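PDB 3EZF: ParA, which probably binds and hydrolyses ATP to partition plasmid DNA and, in response to ADP, regulates transcription as a winged-helix DNA-binding repressor. Local coordinates for residues V113-N118 with N265-S270; S270-T275 with A312-M317. All blocks are in the same frame, centred on the assembly; numbering follows the deposited sequence.

Contact 1 (V113-N118 with N265-S270)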
ATOM      1  N   VAL A 113      13.775  17.020  12.218  1.00 43.48           N
ATOM      2  CA  VAL A 113      13.041  15.805  11.875  1.00 41.34           C
ATOM      3  C   VAL A 113      11.685  16.061  11.214  1.00 43.78           C
ATOM      4  O   VAL A 113      10.793  16.689  11.798  1.00 41.17           O
ATOM      5  CB  VAL A 113      12.853  14.922  13.119  1.00 39.23           C
ATOM      6  CG1 VAL A 113      12.168  13.623  12.747  1.00 42.81           C
ATOM      7  CG2 VAL A 113      14.185  14.637  13.722  1.00 42.62           C
ATOM      8  N   ILE A 114      11.536  15.534   9.999  1.00 42.41           N
ATOM      9  CA  ILE A 114      10.328  15.702   9.204  1.00 38.26           C
ATOM     10  C   ILE A 114       9.472  14.441   9.093  1.00 39.16           C
ATOM     11  O   ILE A 114       9.863  13.472   8.458  1.00 46.51           O
ATOM     12  CB  ILE A 114      10.722  16.168   7.803  1.00 39.92           C
ATOM     13  CG1 ILE A 114      11.393  17.541   7.901  1.00 41.33           C
ATOM     14  CG2 ILE A 114       9.513  16.187   6.901  1.00 37.42           C
ATOM     15  CD1 ILE A 114      12.674  17.668   7.102  1.00 33.93           C
ATOM     16  N   PHE A 115       8.300  14.459   9.710  1.00 39.38           N
ATOM     17  CA  PHE A 115       7.408  13.311   9.661  1.00 40.85           C
ATOM     18  C   PHE A 115       6.571  13.422   8.401  1.00 43.90           C
ATOM     19  O   PHE A 115       5.702  14.287   8.320  1.00 47.74           O
ATOM     20  CB  PHE A 115       6.486  13.301  10.879  1.00 40.58           C
ATOM     21  CG  PHE A 115       5.564  12.125  10.916  1.00 46.25           C
ATOM     22  CD1 PHE A 115       5.900  10.978  11.631  1.00 47.95           C
ATOM     23  CD2 PHE A 115       4.388  12.134  10.175  1.00 47.06           C
ATOM     24  CE1 PHE A 115       5.076   9.849  11.598  1.00 48.41           C
ATOM     25  CE2 PHE A 115       3.558  11.020  10.130  1.00 48.33           C
ATOM     26  CZ  PHE A 115       3.900   9.874  10.843  1.00 49.33           C
ATOM     27  N   VAL A 116       6.823  12.554   7.421  1.00 47.15           N
ATOM     28  CA  VAL A 116       6.076  12.583   6.158  1.00 49.08           C
ATOM     29  C   VAL A 116       4.782  11.780   6.235  1.00 49.58           C
ATOM     30  O   VAL A 116       4.822  10.577   6.475  1.00 48.13           O
ATOM     31  CB  VAL A 116       6.919  12.019   5.005  1.00 51.36           C
ATOM     32  CG1 VAL A 116       6.256  12.323   3.671  1.00 53.00           C
ATOM     33  CG2 VAL A 116       8.305  12.612   5.049  1.00 52.57           C
ATOM     34  N   VAL A 117       3.650  12.458   6.019  1.00 53.76           N
ATOM     35  CA  VAL A 117       2.315  11.853   6.068  1.00 56.70           C
ATOM     36  C   VAL A 117       1.933  11.136   4.781  1.00 59.11           C
ATOM     37  O   VAL A 117       1.261  11.700   3.927  1.00 60.75           O
ATOM     38  CB  VAL A 117       1.245  12.921   6.362  1.00 54.93           C
ATOM     39  CG1 VAL A 117      -0.154  12.335   6.218  1.00 52.61           C
ATOM     40  CG2 VAL A 117       1.443  13.460   7.760  1.00 55.80           C
ATOM     41  N   ASN A 118       2.346   9.882   4.656  1.00 62.93           N
ATOM     42  CA  ASN A 118       2.048   9.117   3.464  1.00 67.42           C
ATOM     43  C   ASN A 118       0.867   8.197   3.684  1.00 70.73           C
ATOM     44  O   ASN A 118       0.968   7.207   4.416  1.00 67.47           O
ATOM     45  CB  ASN A 118       3.253   8.287   3.048  1.00 72.25           C
ATOM     46  CG  ASN A 118       3.271   8.014   1.561  1.00 78.41           C
ATOM     47  OD1 ASN A 118       3.391   8.944   0.752  1.00 73.79           O
ATOM     48  ND2 ASN A 118       3.137   6.735   1.183  1.00 81.84           N
ATOM     49  N   ASN A 265       5.720   6.751  17.527  1.00 48.73           N
ATOM     50  CA  ASN A 265       7.128   7.060  17.726  1.00 47.02           C
ATOM     51  C   ASN A 265       7.523   8.140  16.736  1.00 47.46           C
ATOM     52  O   ASN A 265       8.260   9.062  17.089  1.00 54.39           O
ATOM     53  CB  ASN A 265       7.995   5.813  17.532  1.00 46.63           C
ATOM     54  CG  ASN A 265       8.375   5.158  18.849  1.00 47.66           C
ATOM     55  OD1 ASN A 265       9.158   5.697  19.628  1.00 50.55           O
ATOM     56  ND2 ASN A 265       7.813   3.995  19.102  1.00 50.49           N
ATOM     57  N   GLY A 266       7.036   8.037  15.501  1.00 39.21           N
ATOM     58  CA  GLY A 266       7.352   9.053  14.515  1.00 40.96           C
ATOM     59  C   GLY A 266       6.899  10.445  14.951  1.00 40.00           C
ATOM     60  O   GLY A 266       7.703  11.362  15.053  1.00 39.40           O
ATOM     61  N   LEU A 267       5.605  10.606  15.198  1.00 40.02           N
ATOM     62  CA  LEU A 267       5.075  11.889  15.626  1.00 41.76           C
ATOM     63  C   LEU A 267       5.775  12.402  16.864  1.00 43.39           C
ATOM     64  O   LEU A 267       5.950  13.610  17.026  1.00 43.05           O
ATOM     65  CB  LEU A 267       3.589  11.776  15.956  1.00 43.07           C
ATOM     66  CG  LEU A 267       2.582  11.646  14.827  1.00 38.92           C
ATOM     67  CD1 LEU A 267       1.208  11.706  15.417  1.00 39.42           C
ATOM     68  CD2 LEU A 267       2.767  12.771  13.827  1.00 39.19           C
ATOM     69  N   ALA A 268       6.160  11.481  17.742  1.00 45.69           N
ATOM     70  CA  ALA A 268       6.808  11.833  19.012  1.00 46.51           C
ATOM     71  C   ALA A 268       8.253  12.334  18.940  1.00 42.59           C
ATOM     72  O   ALA A 268       8.796  12.765  19.948  1.00 46.39           O
ATOM     73  CB  ALA A 268       6.723  10.631  19.977  1.00 40.80           C
ATOM     74  N   ALA A 269       8.869  12.292  17.765  1.00 41.96           N
ATOM     75  CA  ALA A 269      10.259  12.702  17.635  1.00 43.13           C
ATOM     76  C   ALA A 269      10.474  13.743  16.567  1.00 45.14           C
ATOM     77  O   ALA A 269      11.586  14.258  16.416  1.00 48.11           O
ATOM     78  CB  ALA A 269      11.117  11.491  17.324  1.00 44.86           C
ATOM     79  N   SER A 270       9.411  14.050  15.831  1.00 44.36           N
ATOM     80  CA  SER A 270       9.471  15.008  14.737  1.00 45.40           C
ATOM     81  C   SER A 270       9.024  16.407  15.122  1.00 47.02           C
ATOM     82  O   SER A 270       8.162  16.591  15.985  1.00 46.78           O
ATOM     83  CB  SER A 270       8.626  14.494  13.574  1.00 44.71           C
ATOM     84  OG  SER A 270       8.884  13.118  13.358  1.00 50.28           O
TER
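The phenyl ring of F115 lies against G266 and L267 of helix 261-267, with L267 over one of its faces. The methyl CD2 of L267 sits almost on the ring normal, 4.0 Å from the centroid of the F115 ring and 7° off the perpendicular, a CH-pi contact. The F115 CD1 side of the ring meets the backbone instead, with F115 CD1 3.5 Å from G266 C. As G266 has no side chain, the ring can come right up to the helix backbone. CG of F115 stands anti to the backbone N (chi1 -178°), which slants the ring toward the C-terminal end of its strand and brings it to G266 and L267.

S270 fills the angle between F115 and V113. Its hydroxyl oxygen lies near the plane of the ring, at the edge, with S270 OG 3.5 Å from F115 CB and 3.4 Å from V113 CG1. V113 also rests its CB on the carbonyl of A269, 3.6 Å from A269 O.

No hydrogen bond crosses between the segments; within 265-270, the hydroxyl of S270 donates to the carbonyl of G266 (OG to O 2.7 Å), from above the carbonyl plane, while A269 N reaches G266 O from the opposite face. Together they tie the chain at A269-S270 back to G266. Farther out, the L267 side chain also packs on M297 and L301 of helix 294-303, and N265 is hydrogen-bonded to Q232, P261 and L236. The whole is helix-on-sheet packing in the parallel alpha/beta core of a P-loop NTPase fold, where helix 261-267 leads into the strand beside 112-116.

Contact 2 (S270-T275 with A312-M317)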
ATOM      1  N   SER A 270       9.411  14.050  15.831  1.00 44.36           N
ATOM      2  CA  SER A 270       9.471  15.008  14.737  1.00 45.40           C
ATOM      3  C   SER A 270       9.024  16.407  15.122  1.00 47.02           C
ATOM      4  O   SER A 270       8.162  16.591  15.985  1.00 46.78           O
ATOM      5  CB  SER A 270       8.626  14.494  13.574  1.00 44.71           C
ATOM      6  OG  SER A 270       8.884  13.118  13.358  1.00 50.28           O
ATOM      7  N   ASP A 271       9.610  17.401  14.467  1.00 48.39           N
ATOM      8  CA  ASP A 271       9.253  18.779  14.759  1.00 52.67           C
ATOM      9  C   ASP A 271       8.477  19.426  13.628  1.00 48.11           C
ATOM     10  O   ASP A 271       7.986  20.545  13.766  1.00 47.90           O
ATOM     11  CB  ASP A 271      10.508  19.608  15.096  1.00 59.33           C
ATOM     12  CG  ASP A 271      11.756  19.081  14.422  1.00 61.14           C
ATOM     13  OD1 ASP A 271      11.686  18.779  13.214  1.00 68.64           O
ATOM     14  OD2 ASP A 271      12.803  18.975  15.099  1.00 55.06           O
ATOM     15  N   LEU A 272       8.342  18.708  12.520  1.00 48.12           N
ATOM     16  CA  LEU A 272       7.621  19.222  11.358  1.00 49.02           C
ATOM     17  C   LEU A 272       6.764  18.119  10.715  1.00 47.88           C
ATOM     18  O   LEU A 272       7.256  17.046  10.383  1.00 49.23           O
ATOM     19  CB  LEU A 272       8.632  19.787  10.333  1.00 47.64           C
ATOM     20  CG  LEU A 272       8.228  20.624   9.104  1.00 46.14           C
ATOM     21  CD1 LEU A 272       8.632  19.903   7.831  1.00 46.34           C
ATOM     22  CD2 LEU A 272       6.743  20.899   9.101  1.00 47.06           C
ATOM     23  N   LEU A 273       5.478  18.391  10.547  1.00 47.62           N
ATOM     24  CA  LEU A 273       4.580  17.435   9.923  1.00 50.81           C
ATOM     25  C   LEU A 273       4.470  17.811   8.459  1.00 54.32           C
ATOM     26  O   LEU A 273       4.002  18.896   8.132  1.00 56.32           O
ATOM     27  CB  LEU A 273       3.194  17.517  10.541  1.00 52.90           C
ATOM     28  CG  LEU A 273       2.313  16.303  10.255  1.00 52.63           C
ATOM     29  CD1 LEU A 273       2.777  15.136  11.131  1.00 53.43           C
ATOM     30  CD2 LEU A 273       0.872  16.629  10.567  1.00 54.33           C
ATOM     31  N   LEU A 274       4.898  16.928   7.569  1.00 55.65           N
ATOM     32  CA  LEU A 274       4.808  17.244   6.158  1.00 56.01           C
ATOM     33  C   LEU A 274       3.699  16.398   5.540  1.00 56.30           C
ATOM     34  O   LEU A 274       3.855  15.199   5.338  1.00 54.57           O
ATOM     35  CB  LEU A 274       6.156  17.000   5.475  1.00 52.90           C
ATOM     36  CG  LEU A 274       6.314  17.496   4.036  1.00 50.61           C
ATOM     37  CD1 LEU A 274       7.760  17.388   3.616  1.00 53.64           C
ATOM     38  CD2 LEU A 274       5.449  16.666   3.106  1.00 54.98           C
ATOM     39  N   THR A 275       2.570  17.046   5.260  1.00 58.95           N
ATOM     40  CA  THR A 275       1.408  16.386   4.682  1.00 60.91           C
ATOM     41  C   THR A 275       1.203  16.635   3.198  1.00 66.96           C
ATOM     42  O   THR A 275       0.779  17.709   2.784  1.00 68.57           O
ATOM     43  CB  THR A 275       0.101  16.822   5.359  1.00 58.09           C
ATOM     44  OG1 THR A 275       0.139  16.498   6.750  1.00 60.39           O
ATOM     45  CG2 THR A 275      -1.087  16.114   4.711  1.00 54.54           C
ATOM     46  N   ALA A 312       5.650  22.523  13.591  1.00 43.33           N
ATOM     47  CA  ALA A 312       5.442  23.176  12.314  1.00 43.34           C
ATOM     48  C   ALA A 312       4.677  22.205  11.427  1.00 45.95           C
ATOM     49  O   ALA A 312       4.570  21.023  11.746  1.00 43.11           O
ATOM     50  CB  ALA A 312       6.775  23.518  11.687  1.00 40.43           C
ATOM     51  N   SER A 313       4.134  22.695  10.321  1.00 47.24           N
ATOM     52  CA  SER A 313       3.412  21.812   9.422  1.00 51.37           C
ATOM     53  C   SER A 313       3.364  22.388   8.014  1.00 52.42           C
ATOM     54  O   SER A 313       3.289  23.594   7.824  1.00 54.70           O
ATOM     55  CB  SER A 313       1.993  21.569   9.934  1.00 47.80           C
ATOM     56  OG  SER A 313       1.201  22.719   9.741  1.00 58.72           O
ATOM     57  N   ILE A 314       3.418  21.504   7.029  1.00 53.95           N
ATOM     58  CA  ILE A 314       3.369  21.901   5.638  1.00 54.69           C
ATOM     59  C   ILE A 314       2.406  20.961   4.932  1.00 58.30           C
ATOM     60  O   ILE A 314       2.406  19.762   5.194  1.00 59.23           O
ATOM     61  CB  ILE A 314       4.758  21.776   4.967  1.00 56.13           C
ATOM     62  CG1 ILE A 314       5.792  22.622   5.715  1.00 54.27           C
ATOM     63  CG2 ILE A 314       4.671  22.201   3.508  1.00 60.17           C
ATOM     64  CD1 ILE A 314       5.505  24.101   5.742  1.00 51.50           C
ATOM     65  N   GLY A 315       1.576  21.517   4.055  1.00 63.25           N
ATOM     66  CA  GLY A 315       0.627  20.721   3.300  1.00 68.80           C
ATOM     67  C   GLY A 315       0.697  21.138   1.843  1.00 73.60           C
ATOM     68  O   GLY A 315       1.055  22.281   1.557  1.00 75.44           O
ATOM     69  N   PHE A 316       0.374  20.231   0.921  1.00 78.79           N
ATOM     70  CA  PHE A 316       0.409  20.545  -0.514  1.00 82.25           C
ATOM     71  C   PHE A 316      -0.214  19.460  -1.404  1.00 81.98           C
ATOM     72  O   PHE A 316      -0.279  18.293  -1.030  1.00 77.66           O
ATOM     73  CB  PHE A 316       1.859  20.827  -0.964  1.00 85.10           C
ATOM     74  CG  PHE A 316       2.792  19.643  -0.848  1.00 88.37           C
ATOM     75  CD1 PHE A 316       2.724  18.590  -1.753  1.00 89.36           C
ATOM     76  CD2 PHE A 316       3.742  19.586   0.168  1.00 91.56           C
ATOM     77  CE1 PHE A 316       3.584  17.496  -1.648  1.00 89.88           C
ATOM     78  CE2 PHE A 316       4.607  18.493   0.279  1.00 91.71           C
ATOM     79  CZ  PHE A 316       4.528  17.449  -0.631  1.00 89.49           C
ATOM     80  N   MET A 317      -0.671  19.858  -2.588  1.00 84.19           N
ATOM     81  CA  MET A 317      -1.271  18.921  -3.524  1.00 86.56           C
ATOM     82  C   MET A 317      -0.187  18.166  -4.277  1.00 90.21           C
ATOM     83  O   MET A 317       0.925  18.670  -4.438  1.00 90.02           O
ATOM     84  CB  MET A 317      -2.161  19.669  -4.510  1.00 88.55           C
ATOM     85  CG  MET A 317      -3.251  20.472  -3.833  1.00 91.81           C
ATOM     86  SD  MET A 317      -4.059  19.537  -2.503  1.00 94.42           S
ATOM     87  CE  MET A 317      -5.130  18.431  -3.467  1.00 90.98           C
TER
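L273 and T275 pair with strand 312-317, an outermost strand of the sheet within this chain, in a parallel beta ladder, part of the six-stranded sheet of this P-loop NTPase fold. The two strand segments run 9° apart, with L273 opposite S313, L274 opposite I314 and T275 opposite G315.

Four backbone hydrogen bonds join them: L273 N to A312 O (3.0 Å), I314 N to L273 O (2.9 Å), T275 N to I314 O (2.7 Å) and F316 N to T275 O. The last is the most bent, at 138°. CA-H...O contacts add to the ladder, G315 CA lying 3.1 Å from T275 O.

Polar side chains find partners outside: S313 OG is hydrogen-bonded to D6 of the second subunit, and D271 forms a salt bridge with R309.

Apolar contacts gather on the face carrying L272, L274, A312 and I314. L272 CD2 lies against the backbone of the neighbouring strand, 3.4 Å from A312 C, and touches A312 CB and I314 CG1. The F316 ring stacks edge-to-face with F387; with CG between the backbone N and the carbonyl carbon (chi1 64°), it leans over toward strand 272-277, where F316 CE2 lies 3.5 Å from L274 CD2.

How the contacts relate
Contact 1 and contact 2 follow one another along the chain and share S270, which ends the first and begins the second; their centres are about 9 Å apart. Strand 272-277 is their common element: it follows helix 261-267 and lies in the parallel sheet between strand 112-116 and strand 312-317, one of the two outermost strands within this chain. The two contacts also touch, F115 and V117 of contact 1 probably hydrogen-bonding to L274 of contact 2, while F115 packs on L273. Together they tie helix 261-267 and three adjacent strands into one side of the P-loop NTPase-type sheet.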